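Local coordinates for protein putative glucarate dehydratase (Pseudomonas fluorescens, PDB 4IT1) that probably dehydrates D-glucarate to 5-dehydro-4-deoxy-D-glucarate, using magnesium, as a member of the mandelate racemase/muconate lactonizing enzyme family, at residues Ile33-Leu41 and Pro373-Val381. Residues are numbered along the deposited sequence; the frame is centred on the assembly and turned at random.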
# COMPACT_ATOMS: atom_id res chain seq x y z
N ILE A 33 21.39 -14.98 18.14
CA ILE A 33 22.82 -14.94 17.81
C ILE A 33 23.52 -13.65 18.26
O ILE A 33 22.86 -12.64 18.53
CB ILE A 33 23.09 -15.10 16.29
CG1 ILE A 33 22.38 -14.00 15.49
CG2 ILE A 33 22.69 -16.49 15.79
CD1 ILE A 33 23.22 -13.45 14.36
N ALA A 34 24.84 -13.68 18.31
CA ALA A 34 25.60 -12.47 18.61
C ALA A 34 26.85 -12.39 17.75
O ALA A 34 27.48 -13.40 17.46
CB ALA A 34 25.97 -12.41 20.09
N PHE A 35 27.20 -11.17 17.36
CA PHE A 35 28.36 -10.96 16.52
C PHE A 35 29.20 -9.81 17.03
O PHE A 35 28.67 -8.87 17.64
CB PHE A 35 27.96 -10.74 15.05
CG PHE A 35 26.74 -9.86 14.87
CD1 PHE A 35 26.85 -8.47 14.94
CD2 PHE A 35 25.50 -10.43 14.61
CE1 PHE A 35 25.73 -7.66 14.76
CE2 PHE A 35 24.38 -9.63 14.43
CZ PHE A 35 24.50 -8.24 14.51
N ARG A 36 30.50 -9.89 16.79
CA ARG A 36 31.42 -8.85 17.23
C ARG A 36 30.97 -7.50 16.67
O ARG A 36 30.60 -7.38 15.50
CB ARG A 36 32.87 -9.16 16.82
CG ARG A 36 33.32 -10.57 17.18
CD ARG A 36 34.83 -10.70 17.36
NE ARG A 36 35.63 -10.31 16.19
CZ ARG A 36 35.71 -11.00 15.05
NH1 ARG A 36 35.01 -12.12 14.88
NH2 ARG A 36 36.48 -10.56 14.07
N ASP A 37 30.95 -6.50 17.55
CA ASP A 37 30.57 -5.16 17.17
C ASP A 37 31.70 -4.24 17.60
O ASP A 37 32.16 -4.32 18.74
CB ASP A 37 29.26 -4.77 17.85
CG ASP A 37 28.28 -4.06 16.92
OD1 ASP A 37 28.40 -4.21 15.68
OD2 ASP A 37 27.38 -3.37 17.43
N PRO A 38 32.16 -3.37 16.70
CA PRO A 38 33.20 -2.42 17.05
C PRO A 38 32.76 -1.43 18.14
O PRO A 38 31.56 -1.26 18.38
CB PRO A 38 33.47 -1.66 15.74
CG PRO A 38 32.72 -2.39 14.67
CD PRO A 38 31.62 -3.13 15.35
N PRO A 39 33.74 -0.77 18.81
CA PRO A 39 33.45 0.30 19.76
C PRO A 39 32.89 1.55 19.07
O PRO A 39 33.49 2.63 19.17
CB PRO A 39 34.82 0.59 20.39
CG PRO A 39 35.82 0.12 19.37
CD PRO A 39 35.18 -1.10 18.78
N LEU A 40 31.76 1.40 18.39
CA LEU A 40 31.15 2.50 17.65
C LEU A 40 30.45 3.51 18.56
O LEU A 40 29.59 3.14 19.36
CB LEU A 40 30.18 1.96 16.58
CG LEU A 40 30.78 0.93 15.60
CD1 LEU A 40 29.72 0.35 14.68
CD2 LEU A 40 31.94 1.53 14.80
N LEU A 41 30.84 4.77 18.45
CA LEU A 41 30.28 5.86 19.24
C LEU A 41 29.02 6.44 18.61
O LEU A 41 28.94 6.58 17.38
CB LEU A 41 31.31 6.98 19.38
CG LEU A 41 32.52 6.78 20.29
CD1 LEU A 41 33.50 7.92 20.10
CD2 LEU A 41 32.10 6.67 21.74
N PRO A 373 29.38 -3.04 6.10
CA PRO A 373 30.84 -2.89 6.22
C PRO A 373 31.43 -3.17 7.61
O PRO A 373 32.63 -3.47 7.72
CB PRO A 373 31.08 -1.41 5.85
CG PRO A 373 29.82 -0.91 5.25
CD PRO A 373 28.83 -2.04 5.16
N TRP A 374 30.61 -3.06 8.66
CA TRP A 374 31.10 -3.22 10.03
C TRP A 374 31.12 -4.67 10.48
O TRP A 374 31.97 -5.05 11.28
CB TRP A 374 30.29 -2.36 11.01
CG TRP A 374 30.48 -0.91 10.73
CD1 TRP A 374 29.58 -0.07 10.15
CD2 TRP A 374 31.66 -0.14 10.97
NE1 TRP A 374 30.11 1.20 10.04
CE2 TRP A 374 31.39 1.18 10.54
CE3 TRP A 374 32.91 -0.42 11.53
CZ2 TRP A 374 32.34 2.22 10.65
CZ3 TRP A 374 33.85 0.61 11.64
CH2 TRP A 374 33.56 1.91 11.19
N GLN A 375 30.18 -5.46 9.95
CA GLN A 375 30.10 -6.88 10.27
C GLN A 375 31.36 -7.61 9.83
O GLN A 375 31.86 -7.41 8.72
CB GLN A 375 28.84 -7.51 9.67
CG GLN A 375 27.68 -7.65 10.65
CD GLN A 375 27.44 -6.40 11.49
OE1 GLN A 375 27.81 -6.35 12.66
NE2 GLN A 375 26.83 -5.38 10.89
N GLU A 376 31.89 -8.43 10.73
CA GLU A 376 33.18 -9.09 10.53
C GLU A 376 33.11 -10.19 9.47
O GLU A 376 32.14 -10.96 9.44
CB GLU A 376 33.74 -9.61 11.86
CG GLU A 376 34.22 -8.51 12.81
CD GLU A 376 35.53 -7.84 12.38
OE1 GLU A 376 35.98 -6.92 13.09
OE2 GLU A 376 36.11 -8.23 11.35
N PRO A 377 34.13 -10.26 8.60
CA PRO A 377 34.23 -11.21 7.49
C PRO A 377 33.80 -12.64 7.83
O PRO A 377 33.18 -13.30 7.00
CB PRO A 377 35.72 -11.18 7.15
CG PRO A 377 36.14 -9.79 7.46
CD PRO A 377 35.27 -9.32 8.60
N ASP A 378 34.10 -13.09 9.04
CA ASP A 378 33.86 -14.49 9.42
C ASP A 378 32.51 -14.77 10.09
O ASP A 378 32.20 -15.91 10.44
CB ASP A 378 35.00 -15.01 10.31
CG ASP A 378 35.23 -14.14 11.54
OD1 ASP A 378 35.58 -12.95 11.38
OD2 ASP A 378 35.06 -14.67 12.66
N GLU A 379 31.70 -13.73 10.27
CA GLU A 379 30.50 -13.84 11.11
C GLU A 379 29.18 -13.59 10.39
O GLU A 379 28.46 -12.64 10.70
CB GLU A 379 30.64 -12.97 12.37
CG GLU A 379 31.66 -13.52 13.36
CD GLU A 379 31.71 -12.77 14.68
OE1 GLU A 379 31.23 -11.62 14.74
OE2 GLU A 379 32.24 -13.33 15.66
N GLU A 380 28.88 -14.46 9.43
CA GLU A 380 27.59 -14.50 8.74
C GLU A 380 26.91 -15.83 9.00
O GLU A 380 27.55 -16.78 9.43
CB GLU A 380 27.79 -14.30 7.24
CG GLU A 380 27.47 -12.90 6.73
CD GLU A 380 25.97 -12.61 6.63
OE1 GLU A 380 25.62 -11.43 6.38
OE2 GLU A 380 25.14 -13.53 6.80
N VAL A 381 25.61 -15.90 8.73
CA VAL A 381 24.87 -17.17 8.86
C VAL A 381 24.45 -17.74 7.50
O VAL A 381 23.59 -18.63 7.42
CB VAL A 381 23.63 -17.04 9.77
CG1 VAL A 381 24.05 -16.71 11.20
CG2 VAL A 381 22.66 -16.00 9.23
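Arg36 lays one face of its guanidinium over the CG methylene of Glu376, NH2 standing 3.3 Å from that CG, while two further acids meet the group at its edge. NH1 forms a weak hydrogen bond within a salt bridge to Glu379 OE2 (3.1 Å) and another, longer, to Asp378 OD2 (3.4 Å). The Glu376 carboxylate, folded back at chi2 (-74°), adds a long salt bridge from OE2 to NH2. Glu379 also reaches the backbone: the syn lone pair of its OE1 accepts the Arg36 N-H at 2.8 Å, so one carboxylate holds both the main chain and the side chain of the arginine. A type I turn, Glu376 to Glu379, gathers the three acids around this one cation. Replacing Arg36 by an alanine is likely to leave the three carboxylates of the turn without their shared counter-charge. Gln417 of helix 408-421 gives Glu379 OE2 a second partner. The contact joins the end of strand 25-36, an outer strand of the N-terminal capping domain's three-stranded sheet, to the loop ahead of strand 393-395 in the barrel domain of this enolase-superfamily fold. Gln375 OE1, buried here with no polar partner, lies obliquely 3.2 Å from Phe35 CE1. Farther along, Leu40 CD2 sits over the six-membered ring of Trp374, a CH-pi contact 3.8 Å from the centroid and 11° off the normal. Pro38 CG touches the same ring at CE3, and Tyr169 O accepts the indole NE1. Leu40 lies about 7 Å, side chain to side chain, from Lys215, a predicted proton acceptor.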